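Local coordinates for protein CofB (Escherichia coli, PDB 5AX6) that forms the homotrimeric minor pilin of the CFA/III type IVb pilus of human enterotoxigenic Escherichia coli and probably takes part in pilus assembly, at residues I30-Q35 with Y101-D106; G290-C295 with K315-N320; L296-G301 with D308-K313; I328-K333 with E342-P347; D393-H398 with C486-Q491. All coordinates share one frame; numbering follows the deposited sequence.

Contact 1 (I30-Q35 with Y101-D106); sequences ITVIEQ and YEFSKD. With ACT (acetate ion), chain B.
Thr31, OG1 anti to the carbonyl carbon (chi1 -55°), sets its methyl CG2 against Ser104, which CB also touches; OG1 is bonded to Glu40 and to Arg240 of the second subunit. Phe103, CG likewise anti (chi1 -50°), carries its ring back beside Ile30 and Val32. The contact belongs to the pilin domain, where a loop runs almost at right angles over the first strand of the hairpin 29-34/37-42, so the backbones bridge once, Val32 with Phe103. Two main-chain bonds hold the crossing: Ile33 N gives to Glu102 O at 2.8 Å, and Ser104 N to Thr31 O at 3.0 Å. Ser104 OG, a small hydroxyl near the backbone, adds a weak bond to that oxygen. A water links Glu102 N to Ile33 O. The aliphatic stem of Glu102 lies alongside Ile33, CG to CB 3.8 Å, and its carboxylate salt-bridges Arg89. Tyr101 brings CB to 4.5 Å from Val32 CG1, its ring packs on Pro44, and its OH makes a weak bond to an acetate, probably from the crystallisation liquor, which Ser50 and Gly51 also hold. An alanine here, lacking ring and phenol, is likely to leave the acetate short of one donor and Pro44 short of a packing partner. Phe103 also meets the ring of Phe24, and at its edge, near the ring plane, CE1 receives Ile30 CD1 at 3.8 Å.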
# COMPACT_ATOMS: atom_id res chain seq x y z
N ILE A 30 -21.29 -5.46 -20.24
CA ILE A 30 -20.14 -4.89 -20.95
C ILE A 30 -20.19 -3.38 -20.96
O ILE A 30 -21.26 -2.79 -20.83
CB ILE A 30 -20.05 -5.38 -22.42
CG1 ILE A 30 -21.34 -5.05 -23.17
CG2 ILE A 30 -19.82 -6.87 -22.45
CD1 ILE A 30 -21.27 -5.37 -24.66
N THR A 31 -19.03 -2.76 -21.13
CA THR A 31 -18.93 -1.31 -21.24
C THR A 31 -18.91 -0.90 -22.72
O THR A 31 -18.06 -1.35 -23.48
CB THR A 31 -17.67 -0.75 -20.54
OG1 THR A 31 -17.64 -1.19 -19.17
CG2 THR A 31 -17.67 0.77 -20.57
N VAL A 32 -19.87 -0.07 -23.11
CA VAL A 32 -19.91 0.47 -24.47
C VAL A 32 -19.91 1.98 -24.42
O VAL A 32 -20.10 2.57 -23.35
CB VAL A 32 -21.13 -0.01 -25.25
CG1 VAL A 32 -21.08 -1.54 -25.44
CG2 VAL A 32 -22.41 0.40 -24.53
N ILE A 33 -19.69 2.62 -25.57
CA ILE A 33 -19.79 4.06 -25.67
C ILE A 33 -21.10 4.40 -26.38
O ILE A 33 -21.35 3.91 -27.47
CB ILE A 33 -18.61 4.67 -26.47
CG1 ILE A 33 -17.27 4.09 -26.01
CG2 ILE A 33 -18.64 6.20 -26.38
CD1 ILE A 33 -16.94 4.37 -24.57
N GLU A 34 -21.92 5.22 -25.74
CA GLU A 34 -23.16 5.73 -26.34
C GLU A 34 -23.26 7.22 -26.01
O GLU A 34 -23.05 7.62 -24.87
CB GLU A 34 -24.39 4.98 -25.81
CG GLU A 34 -24.48 3.51 -26.20
CD GLU A 34 -25.67 2.80 -25.56
OE1 GLU A 34 -26.43 3.45 -24.81
OE2 GLU A 34 -25.84 1.58 -25.80
N GLN A 35 -23.56 8.04 -27.02
CA GLN A 35 -23.62 9.49 -26.83
C GLN A 35 -22.32 10.02 -26.23
O GLN A 35 -22.33 10.93 -25.40
CB GLN A 35 -24.81 9.86 -25.93
CG GLN A 35 -26.16 9.61 -26.58
CD GLN A 35 -27.19 9.06 -25.61
OE1 GLN A 35 -27.68 7.94 -25.77
NE2 GLN A 35 -27.52 9.85 -24.59
N TYR A 101 -22.46 -1.94 -31.74
CA TYR A 101 -21.85 -1.68 -30.45
C TYR A 101 -20.45 -1.10 -30.54
O TYR A 101 -19.54 -1.67 -31.15
CB TYR A 101 -21.81 -2.98 -29.62
CG TYR A 101 -23.19 -3.55 -29.47
CD1 TYR A 101 -24.06 -3.06 -28.51
CD2 TYR A 101 -23.64 -4.55 -30.31
CE1 TYR A 101 -25.33 -3.56 -28.38
CE2 TYR A 101 -24.91 -5.06 -30.20
CZ TYR A 101 -25.75 -4.56 -29.23
OH TYR A 101 -27.02 -5.06 -29.12
N GLU A 102 -20.29 0.06 -29.91
CA GLU A 102 -18.97 0.62 -29.73
C GLU A 102 -18.40 0.13 -28.41
O GLU A 102 -18.51 0.83 -27.40
CB GLU A 102 -19.02 2.15 -29.76
CG GLU A 102 -17.64 2.81 -29.62
CD GLU A 102 -16.68 2.45 -30.75
OE1 GLU A 102 -17.12 1.84 -31.74
OE2 GLU A 102 -15.48 2.78 -30.65
N PHE A 103 -17.80 -1.06 -28.41
CA PHE A 103 -17.13 -1.57 -27.22
C PHE A 103 -16.07 -0.58 -26.73
O PHE A 103 -15.38 0.05 -27.54
CB PHE A 103 -16.51 -2.94 -27.50
CG PHE A 103 -17.48 -3.90 -28.13
CD1 PHE A 103 -18.62 -4.29 -27.44
CD2 PHE A 103 -17.27 -4.39 -29.41
CE1 PHE A 103 -19.52 -5.17 -28.01
CE2 PHE A 103 -18.17 -5.28 -29.98
CZ PHE A 103 -19.30 -5.66 -29.30
N SER A 104 -15.93 -0.43 -25.42
CA SER A 104 -14.98 0.56 -24.88
C SER A 104 -13.55 0.11 -25.07
O SER A 104 -12.64 0.93 -25.05
CB SER A 104 -15.24 0.83 -23.39
OG SER A 104 -15.05 -0.35 -22.62
N LYS A 105 -13.36 -1.19 -25.26
CA LYS A 105 -12.05 -1.78 -25.49
C LYS A 105 -12.15 -2.75 -26.66
O LYS A 105 -13.23 -3.24 -26.95
CB LYS A 105 -11.59 -2.53 -24.24
CG LYS A 105 -12.53 -3.72 -23.92
CD LYS A 105 -12.13 -4.47 -22.66
CE LYS A 105 -13.24 -5.42 -22.19
NZ LYS A 105 -12.98 -5.90 -20.80
N ASP A 106 -11.04 -3.06 -27.32
CA ASP A 106 -11.07 -4.10 -28.36
C ASP A 106 -10.86 -5.49 -27.76
O ASP A 106 -9.83 -5.76 -27.15
CB ASP A 106 -9.99 -3.84 -29.41
CG ASP A 106 -10.20 -2.53 -30.13
OD1 ASP A 106 -11.25 -2.38 -30.79
OD2 ASP A 106 -9.32 -1.65 -30.04
C ACT B . -28.55 -7.36 -31.63
O ACT B . -28.87 -7.54 -30.43
OXT ACT B . -28.67 -8.35 -32.41
CH3 ACT B . -28.06 -6.02 -32.08
O HOH W 1 -22.37 1.55 -28.44

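Contact 2 (G290-C295 with K315-N320); sequences GTSKLC and KDDNGN
Lys293 and Asp317 lay their side chains across each other at about a right angle, the lysine tip meeting the end of the carboxylate close to its plane. Asp317 was modelled in two conformers; in the one described here Lys293 NZ reaches OD2 on its syn side at 3.1 Å, and OD1 more weakly, a salt bridge that is uncertain for the other. The bend at chi4 (-77°) brings NZ round to these oxygens; CG and CE also lie near OD1. Ser292, by contrast, faces the other segment with a short side chain and is gripped twice: its OG accepts the N-H of Asp317 at 2.8 Å and donates to the carbonyl O of Lys293 at 2.7 Å. A serine suits the place because one hydroxyl can do both. Beyond it the two backbones join as the base of the antiparallel hairpin 294-302/308-315, in the beta-repeat domain: Cys295 N to Lys315 O and Lys315 N to Cys295 O, both 2.9 Å, form a hydrogen-bonded pair. Cys295 is also tied by its disulfide to Cys284 on the neighbouring strand. After Lys315 the chain reverses in a type I turn from Asp316 to Gly319, whose glycine accepts the positive phi. Asp316 turns its carboxylate away from Ser292, and OD1 takes the N-H of Asn320 at 2.9 Å from above the carboxylate plane, while its CB stays 4.2 Å from Leu294 CD2.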
# COMPACT_ATOMS: atom_id res chain seq x y z
N GLY A 290 -10.39 6.37 17.73
CA GLY A 290 -10.89 7.69 18.05
C GLY A 290 -10.18 8.87 17.44
O GLY A 290 -10.61 10.01 17.64
N THR A 291 -9.10 8.64 16.70
CA THR A 291 -8.38 9.76 16.08
C THR A 291 -8.28 9.54 14.58
O THR A 291 -8.60 8.47 14.09
CB THR A 291 -6.98 9.96 16.71
OG1 THR A 291 -6.16 8.82 16.44
CG2 THR A 291 -7.10 10.12 18.22
N SER A 292 -7.84 10.57 13.87
CA SER A 292 -7.78 10.55 12.41
C SER A 292 -7.02 9.36 11.86
O SER A 292 -6.02 8.93 12.44
CB SER A 292 -7.13 11.82 11.89
OG SER A 292 -7.13 11.84 10.48
N LYS A 293 -7.48 8.83 10.72
CA LYS A 293 -6.63 7.93 9.97
C LYS A 293 -5.50 8.77 9.37
O LYS A 293 -5.61 10.00 9.26
CB LYS A 293 -7.42 7.18 8.88
CG LYS A 293 -7.81 8.04 7.69
CD LYS A 293 -8.57 7.22 6.65
CE LYS A 293 -9.20 8.12 5.62
NZ LYS A 293 -10.43 8.75 6.18
N LEU A 294 -4.38 8.13 9.04
CA LEU A 294 -3.25 8.82 8.45
C LEU A 294 -3.10 8.35 7.01
O LEU A 294 -3.18 7.15 6.76
CB LEU A 294 -1.96 8.55 9.24
CG LEU A 294 -2.01 8.95 10.72
CD1 LEU A 294 -0.67 8.65 11.37
CD2 LEU A 294 -2.38 10.43 10.85
N CYS A 295 -2.88 9.28 6.09
CA CYS A 295 -2.79 8.93 4.68
C CYS A 295 -1.51 9.42 4.05
O CYS A 295 -1.07 10.54 4.32
CB CYS A 295 -3.98 9.51 3.90
SG CYS A 295 -5.59 8.89 4.46
N LYS A 315 -0.52 12.95 5.81
CA LYS A 315 -1.47 13.88 6.41
C LYS A 315 -2.59 13.22 7.19
O LYS A 315 -2.90 12.03 6.98
CB LYS A 315 -2.08 14.76 5.32
CG LYS A 315 -2.92 13.98 4.31
CD LYS A 315 -3.50 14.91 3.24
CE LYS A 315 -4.59 14.20 2.43
NZ LYS A 315 -5.69 13.67 3.31
N ASP A 316 -3.20 13.99 8.09
CA ASP A 316 -4.43 13.54 8.75
C ASP A 316 -5.65 14.00 7.95
O ASP A 316 -5.52 14.62 6.89
CB ASP A 316 -4.50 14.04 10.20
CG ASP A 316 -4.54 15.57 10.32
OD1 ASP A 316 -4.92 16.27 9.35
OD2 ASP A 316 -4.18 16.08 11.40
N ASP A 317 -6.85 13.70 8.44
CA ASP A 317 -8.06 14.01 7.68
C ASP A 317 -8.36 15.52 7.63
O ASP A 317 -9.17 15.96 6.82
CB ASP A 317 -9.28 13.25 8.24
CG ASP A 317 -9.37 11.80 7.75
OD1 ASP A 317 -8.54 11.36 6.92
OD2 ASP A 317 -10.30 11.09 8.20
N ASN A 318 -7.70 16.31 8.48
CA ASN A 318 -7.81 17.76 8.36
C ASN A 318 -6.81 18.36 7.37
O ASN A 318 -6.79 19.57 7.16
CB ASN A 318 -7.63 18.42 9.73
CG ASN A 318 -8.79 18.15 10.66
OD1 ASN A 318 -9.94 18.04 10.22
ND2 ASN A 318 -8.50 18.04 11.95
N GLY A 319 -5.99 17.50 6.78
CA GLY A 319 -4.98 17.94 5.84
C GLY A 319 -3.71 18.47 6.49
O GLY A 319 -2.87 19.04 5.82
N ASN A 320 -3.58 18.28 7.80
CA ASN A 320 -2.34 18.64 8.49
C ASN A 320 -1.29 17.55 8.29
O ASN A 320 -1.63 16.37 8.33
CB ASN A 320 -2.57 18.85 9.98
CG ASN A 320 -3.72 19.80 10.28
OD1 ASN A 320 -4.62 19.46 11.05
ND2 ASN A 320 -3.68 20.99 9.69

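Contact 3 (L296-G301 with D308-K313); sequences LTQIEG and DASLIK
Leu296 CD2 presses on Ile312 CG2 at 3.4 Å, tighter than usual van der Waals contact, with the two side chains at about a right angle. A second tight spot lies on the other side of the sheet, where Ile299 CG1 meets Leu311 CD2 at 3.5 Å. Branched aliphatic residues suit both places, since one methyl can fill the space beside its partner while the rest covers the strand. Between them Gln298, extended beyond CG, packs CB on Ile312 CD1 and sends NE2 to Ser310 OG at 2.9 Å, the serine lying 22° out of the amide plane. A leucine in place of Gln298 has no amide and would probably leave the buried Ser310 hydroxyl without this donor. These residues belong to an antiparallel hairpin, 294-302 with 308-315, in the beta-repeat domain; its central bond, Ile299 N to Leu311 O, is nearly straight at 168°. Toward the hairpin's connecting loop the fit changes. Gly301 N still reaches Ala309 O at 3.0 Å, but from 55° above the carbonyl plane, and any CB on Gly301 would run into Leu311 CD2. In this more exposed part Glu300 OE1 comes within 3.0 Å of Asp308 OD1, an approach of like charges that may raise the proton affinity of one acid; OE2 of Glu300 is bonded to Thr289 of the third subunit. Lys313, fully extended, covers Ile299 CD1 with CB and CD and reaches out to Gly319 O.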
# COMPACT_ATOMS: atom_id res chain seq x y z
N LEU A 296 -0.92 8.57 3.21
CA LEU A 296 0.15 8.99 2.30
C LEU A 296 -0.50 9.28 0.96
O LEU A 296 -0.93 8.36 0.27
CB LEU A 296 1.23 7.91 2.12
CG LEU A 296 2.44 7.86 3.03
CD1 LEU A 296 3.38 6.72 2.58
CD2 LEU A 296 3.15 9.22 3.03
N THR A 297 -0.55 10.56 0.60
CA THR A 297 -1.36 11.02 -0.51
C THR A 297 -0.52 11.71 -1.57
O THR A 297 0.39 12.47 -1.23
CB THR A 297 -2.43 11.99 -0.02
OG1 THR A 297 -3.20 11.35 1.00
CG2 THR A 297 -3.33 12.44 -1.15
N GLN A 298 -0.82 11.45 -2.84
CA GLN A 298 -0.09 12.12 -3.91
C GLN A 298 -0.78 13.42 -4.27
O GLN A 298 -1.99 13.44 -4.52
CB GLN A 298 0.02 11.23 -5.15
CG GLN A 298 0.98 11.80 -6.19
CD GLN A 298 1.02 10.97 -7.45
OE1 GLN A 298 0.09 10.20 -7.71
NE2 GLN A 298 2.08 11.11 -8.24
N ILE A 299 -0.02 14.51 -4.29
CA ILE A 299 -0.59 15.82 -4.59
C ILE A 299 0.23 16.53 -5.67
O ILE A 299 1.38 16.17 -5.95
CB ILE A 299 -0.67 16.72 -3.33
CG1 ILE A 299 0.73 16.94 -2.75
CG2 ILE A 299 -1.62 16.12 -2.29
CD1 ILE A 299 0.76 17.88 -1.56
N GLU A 300 -0.37 17.53 -6.30
CA GLU A 300 0.31 18.27 -7.36
C GLU A 300 1.35 19.19 -6.76
O GLU A 300 1.17 19.71 -5.66
CB GLU A 300 -0.70 19.07 -8.18
CG GLU A 300 -1.61 18.24 -9.04
CD GLU A 300 -0.95 17.82 -10.36
OE1 GLU A 300 0.28 18.01 -10.53
OE2 GLU A 300 -1.69 17.30 -11.23
N GLY A 301 2.44 19.40 -7.49
CA GLY A 301 3.45 20.35 -7.09
C GLY A 301 4.19 20.90 -8.30
O GLY A 301 3.82 20.63 -9.44
N ASP A 308 5.53 21.20 -14.07
CA ASP A 308 4.57 20.32 -13.43
C ASP A 308 5.26 19.11 -12.81
O ASP A 308 6.15 18.51 -13.41
CB ASP A 308 3.51 19.87 -14.43
CG ASP A 308 2.39 19.07 -13.78
OD1 ASP A 308 2.15 19.28 -12.57
OD2 ASP A 308 1.76 18.25 -14.48
N ALA A 309 4.83 18.77 -11.60
CA ALA A 309 5.38 17.63 -10.90
C ALA A 309 4.39 17.15 -9.84
O ALA A 309 3.25 17.60 -9.79
CB ALA A 309 6.74 17.99 -10.27
N SER A 310 4.82 16.24 -8.98
CA SER A 310 3.97 15.85 -7.87
C SER A 310 4.85 15.45 -6.69
O SER A 310 6.06 15.35 -6.82
CB SER A 310 3.02 14.69 -8.25
OG SER A 310 3.74 13.50 -8.51
N LEU A 311 4.21 15.22 -5.55
CA LEU A 311 4.90 14.76 -4.37
C LEU A 311 3.93 13.96 -3.53
O LEU A 311 2.73 13.90 -3.82
CB LEU A 311 5.48 15.94 -3.57
CG LEU A 311 4.45 16.85 -2.89
CD1 LEU A 311 5.08 17.53 -1.68
CD2 LEU A 311 3.89 17.90 -3.86
N ILE A 312 4.47 13.32 -2.50
CA ILE A 312 3.68 12.59 -1.52
C ILE A 312 3.55 13.42 -0.26
O ILE A 312 4.53 14.07 0.15
CB ILE A 312 4.33 11.24 -1.15
CG1 ILE A 312 4.47 10.38 -2.39
CG2 ILE A 312 3.49 10.54 -0.08
CD1 ILE A 312 3.19 10.24 -3.13
N LYS A 313 2.38 13.40 0.36
CA LYS A 313 2.14 14.12 1.60
C LYS A 313 1.55 13.18 2.65
O LYS A 313 0.54 12.51 2.40
CB LYS A 313 1.20 15.32 1.36
CG LYS A 313 0.89 16.13 2.61
CD LYS A 313 0.01 17.33 2.27
CE LYS A 313 -0.33 18.14 3.52
NZ LYS A 313 -1.22 19.28 3.20

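Contact 4 (I328-K333 with E342-P347); sequences ILVEEK and ELRTIP
The guanidinium of Arg344 has Val330 on one face, with CB 3.9 Å above the plane and centred on it, and CG1 over the same face, near NH1 and NH2. At its edge, in the plane, a water accepts from NH1 at 2.8 Å. The carboxylate of Glu332 is turned 44° from the guanidinium and comes in obliquely; OE1 lies 3.5 Å from Arg344 NH1 but well out of the plane, so the salt bridge rests on charge alone and no N-H points at it. Arginine suits this place because its flat end can cover a valine while its N-H groups serve other partners: NH2 binds Ile346 O of the second subunit. On the sheet's other face Leu343 CD2 lies on Glu331 CB at 3.4 Å, using the acid's aliphatic stem, and Leu329 CD2 meets the methyl CG2 of Thr345 at 3.5 Å. Further along, Ile346 CD1 touches Ile328 CB at 3.7 Å, and where direct pairing stops a water accepts from both Ile328 N and Ile346 N. Paired bonds between Val330 and Arg344 and between Glu332 and Glu342 make this an antiparallel beta hairpin. Strand 341-353 is flanked on its far side by strand 478-487, where Thr345 OG1 is bonded to Cys486 N, whereas Ile328 and Leu329, on the outermost strand within the chain, pair in parallel with a strand of the second subunit and so continue the sheet into the trimer.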
# COMPACT_ATOMS: atom_id res chain seq x y z
N ILE A 328 16.20 8.93 7.76
CA ILE A 328 16.09 9.51 6.43
C ILE A 328 17.46 9.67 5.83
O ILE A 328 18.39 10.08 6.51
CB ILE A 328 15.38 10.89 6.44
CG1 ILE A 328 13.96 10.75 7.01
CG2 ILE A 328 15.38 11.50 5.03
CD1 ILE A 328 13.04 9.80 6.22
N LEU A 329 17.57 9.31 4.56
CA LEU A 329 18.72 9.67 3.76
C LEU A 329 18.30 10.67 2.70
O LEU A 329 17.28 10.46 2.04
CB LEU A 329 19.33 8.45 3.08
CG LEU A 329 20.19 7.57 3.98
CD1 LEU A 329 20.74 6.38 3.18
CD2 LEU A 329 21.32 8.41 4.57
N VAL A 330 19.09 11.72 2.51
CA VAL A 330 18.84 12.67 1.43
C VAL A 330 19.99 12.66 0.46
O VAL A 330 21.15 12.73 0.87
CB VAL A 330 18.64 14.11 1.95
CG1 VAL A 330 18.21 15.04 0.81
CG2 VAL A 330 17.59 14.12 3.06
N GLU A 331 19.68 12.58 -0.83
CA GLU A 331 20.71 12.57 -1.88
C GLU A 331 20.74 13.89 -2.63
O GLU A 331 19.69 14.44 -2.96
CB GLU A 331 20.46 11.42 -2.86
CG GLU A 331 21.53 11.30 -3.95
CD GLU A 331 21.14 10.30 -5.03
OE1 GLU A 331 20.30 10.66 -5.88
OE2 GLU A 331 21.68 9.18 -5.02
N GLU A 332 21.93 14.40 -2.91
CA GLU A 332 22.06 15.61 -3.72
C GLU A 332 23.42 15.62 -4.40
O GLU A 332 24.35 14.97 -3.94
CB GLU A 332 21.89 16.89 -2.89
CG GLU A 332 23.10 17.19 -2.00
CD GLU A 332 23.02 18.54 -1.28
OE1 GLU A 332 21.99 19.25 -1.40
OE2 GLU A 332 24.01 18.89 -0.59
N LYS A 333 23.52 16.38 -5.49
CA LYS A 333 24.81 16.64 -6.12
C LYS A 333 25.72 17.33 -5.12
O LYS A 333 25.28 18.20 -4.37
CB LYS A 333 24.66 17.53 -7.36
CG LYS A 333 23.81 16.95 -8.47
CD LYS A 333 23.81 17.86 -9.70
CE LYS A 333 25.18 17.90 -10.37
NZ LYS A 333 25.08 17.82 -11.86
N GLU A 342 25.88 12.74 -3.25
CA GLU A 342 26.25 12.50 -1.87
C GLU A 342 25.01 12.21 -1.05
O GLU A 342 23.93 12.69 -1.38
CB GLU A 342 26.97 13.71 -1.27
CG GLU A 342 28.18 14.19 -2.07
CD GLU A 342 29.46 13.44 -1.75
OE1 GLU A 342 29.39 12.34 -1.15
OE2 GLU A 342 30.54 13.96 -2.09
N LEU A 343 25.17 11.45 0.03
CA LEU A 343 24.05 11.16 0.93
C LEU A 343 24.28 11.77 2.30
O LEU A 343 25.41 11.83 2.79
CB LEU A 343 23.84 9.65 1.07
CG LEU A 343 23.64 8.88 -0.24
CD1 LEU A 343 23.46 7.41 0.07
CD2 LEU A 343 22.45 9.41 -1.01
N ARG A 344 23.21 12.24 2.93
CA ARG A 344 23.31 12.73 4.31
C ARG A 344 22.08 12.36 5.11
O ARG A 344 21.02 12.07 4.55
CB ARG A 344 23.48 14.25 4.34
CG ARG A 344 22.23 15.00 3.93
CD ARG A 344 22.57 16.44 3.58
NE ARG A 344 21.39 17.24 3.27
CZ ARG A 344 20.89 17.38 2.05
NH1 ARG A 344 21.44 16.73 1.02
NH2 ARG A 344 19.82 18.15 1.87
N THR A 345 22.22 12.38 6.44
CA THR A 345 21.10 12.11 7.33
C THR A 345 20.67 13.40 8.02
O THR A 345 21.30 14.43 7.88
CB THR A 345 21.46 11.07 8.42
OG1 THR A 345 22.54 11.58 9.20
CG2 THR A 345 21.89 9.75 7.80
N ILE A 346 19.59 13.31 8.79
CA ILE A 346 19.10 14.44 9.57
C ILE A 346 20.01 14.67 10.77
O ILE A 346 20.28 13.74 11.54
CB ILE A 346 17.66 14.18 10.03
CG1 ILE A 346 16.75 14.07 8.80
CG2 ILE A 346 17.19 15.26 11.02
CD1 ILE A 346 15.39 13.41 9.10
N PRO A 347 20.50 15.90 10.95
CA PRO A 347 21.44 16.15 12.04
C PRO A 347 20.78 16.21 13.41
O PRO A 347 19.56 16.36 13.51
CB PRO A 347 22.04 17.50 11.68
CG PRO A 347 20.91 18.21 10.97
CD PRO A 347 20.25 17.12 10.15
O HOH W 2 18.14 10.82 9.08
O HOH W 3 23.57 14.93 0.61

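Contact 5 (D393-H398 with C486-Q491); sequences DGNKLH and CSTEPQ
Two main-chain hydrogen bonds join His398 and Ser487 as an antiparallel hydrogen-bonded pair: His398 N gives to Ser487 O at 2.7 Å, nearly straight but from 36° above the carbonyl plane, and Ser487 N returns to His398 O at 2.9 Å. A CA-H...O contact from Cys486 CA to the same His398 oxygen, 3.2 Å, supports them. Water adds a second polar link, donating to both Lys396 O and Thr488 O and taking a weak bond from His398 NE2. The imidazole meets the other segment with its CD2 edge: Thr488 O lies near the ring plane 3.6 Å from CD2, while Pro490 CA approaches obliquely. Leu397 CB lies 4.4 Å from Cys486 CB, and its CD2 rests against the backbone of Ser487 and Thr488; the Thr488 methyl CG2 reaches Asn395 CB at 4.0 Å. Threonine fits because its other branch, OG1, is bonded to Glu342. Within 486-491, Ser487 OG accepts Glu489 N at 3.0 Å, an ST turn that bends the chain as the strand ends. A disulfide joins Cys486 to Cys388. The pair opens the antiparallel union of strands 398-409 and 478-487 in the C-terminal domain, and strand 341-353 flanks 478-487 on its other side.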
# COMPACT_ATOMS: atom_id res chain seq x y z
N ASP A 393 23.45 0.38 -2.02
CA ASP A 393 24.60 0.02 -2.84
C ASP A 393 25.81 -0.19 -1.89
O ASP A 393 25.63 -0.91 -0.91
CB ASP A 393 24.79 1.08 -3.93
CG ASP A 393 23.60 1.15 -4.90
OD1 ASP A 393 23.56 0.36 -5.88
OD2 ASP A 393 22.69 1.99 -4.70
N GLY A 394 27.00 0.40 -2.08
CA GLY A 394 27.34 1.44 -3.02
C GLY A 394 27.87 2.69 -2.32
O GLY A 394 28.81 3.34 -2.82
N ASN A 395 27.30 3.03 -1.17
CA ASN A 395 27.53 4.35 -0.56
C ASN A 395 27.82 4.35 0.94
O ASN A 395 26.91 4.51 1.76
CB ASN A 395 26.33 5.25 -0.81
CG ASN A 395 26.11 5.53 -2.27
OD1 ASN A 395 26.70 6.45 -2.83
ND2 ASN A 395 25.26 4.73 -2.92
N LYS A 396 29.09 4.23 1.30
CA LYS A 396 29.50 4.17 2.69
C LYS A 396 29.24 5.49 3.42
O LYS A 396 29.75 6.54 3.02
CB LYS A 396 30.99 3.81 2.79
CG LYS A 396 31.53 3.70 4.20
CD LYS A 396 30.77 2.65 4.99
CE LYS A 396 31.30 2.52 6.41
NZ LYS A 396 30.43 1.64 7.25
N LEU A 397 28.46 5.43 4.50
CA LEU A 397 28.23 6.61 5.34
C LEU A 397 29.27 6.73 6.43
O LEU A 397 29.64 5.74 7.05
CB LEU A 397 26.85 6.54 5.99
CG LEU A 397 25.66 6.67 5.04
CD1 LEU A 397 24.38 6.33 5.77
CD2 LEU A 397 25.60 8.08 4.46
N HIS A 398 29.71 7.96 6.68
CA HIS A 398 30.63 8.26 7.77
C HIS A 398 29.94 9.09 8.84
O HIS A 398 29.22 10.03 8.52
CB HIS A 398 31.84 9.04 7.27
CG HIS A 398 32.47 8.46 6.04
ND1 HIS A 398 33.22 7.31 6.07
CD2 HIS A 398 32.46 8.88 4.75
CE1 HIS A 398 33.65 7.04 4.84
NE2 HIS A 398 33.21 7.98 4.03
N CYS A 486 25.35 11.81 9.64
CA CYS A 486 26.15 10.86 8.87
C CYS A 486 26.14 11.28 7.42
O CYS A 486 25.14 11.85 6.95
CB CYS A 486 25.62 9.42 9.02
SG CYS A 486 25.75 8.73 10.68
N SER A 487 27.21 11.00 6.70
CA SER A 487 27.35 11.48 5.33
C SER A 487 28.33 10.65 4.52
O SER A 487 29.24 10.05 5.08
CB SER A 487 27.81 12.94 5.34
OG SER A 487 27.87 13.48 4.03
N THR A 488 28.14 10.63 3.21
CA THR A 488 29.15 10.06 2.31
C THR A 488 30.35 10.99 2.21
O THR A 488 31.43 10.58 1.80
CB THR A 488 28.59 9.80 0.93
OG1 THR A 488 27.91 10.98 0.46
CG2 THR A 488 27.61 8.64 0.97
N GLU A 489 30.16 12.26 2.58
CA GLU A 489 31.26 13.22 2.66
C GLU A 489 32.05 12.92 3.93
O GLU A 489 31.50 12.92 5.02
CB GLU A 489 30.74 14.66 2.67
CG GLU A 489 29.87 15.01 1.45
CD GLU A 489 29.21 16.38 1.56
OE1 GLU A 489 29.94 17.39 1.74
OE2 GLU A 489 27.96 16.46 1.46
N PRO A 490 33.35 12.64 3.80
CA PRO A 490 34.10 12.24 5.00
C PRO A 490 34.40 13.40 5.96
O PRO A 490 34.37 14.58 5.60
CB PRO A 490 35.40 11.66 4.42
CG PRO A 490 35.57 12.36 3.10
CD PRO A 490 34.17 12.60 2.57
N GLN A 491 34.70 13.03 7.20
CA GLN A 491 35.14 13.95 8.23
C GLN A 491 36.61 14.31 7.98
O GLN A 491 37.37 13.46 7.53
CB GLN A 491 34.97 13.29 9.61
CG GLN A 491 35.44 14.12 10.78
CD GLN A 491 34.35 15.04 11.30
OE1 GLN A 491 33.20 14.98 10.86
NE2 GLN A 491 34.71 15.92 12.23
O HOH W 4 31.56 7.73 1.20

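How the contacts relate
The five contacts follow the elongated chain from the pilin domain through the beta-repeat region to the C-terminal domain. Contact 1 stands alone, its centre about 33 Å from that of contact 3 and 57 Å from contact 5. Contact 3 is nested inside the loop closed by contact 2; both use strand 294-302 and touch where Lys313 NZ probably bonds Gly319 O. Contacts 4 and 5, centres 9 Å apart, share one sheet through neighbouring strands 341-353 and 478-487. Between contacts 3 and 4 the nearest atoms are about 10 Å apart. Every contact also reaches another subunit, and at contacts 3 and 4 sheets continue between chains, consistent with an intertwined trimer.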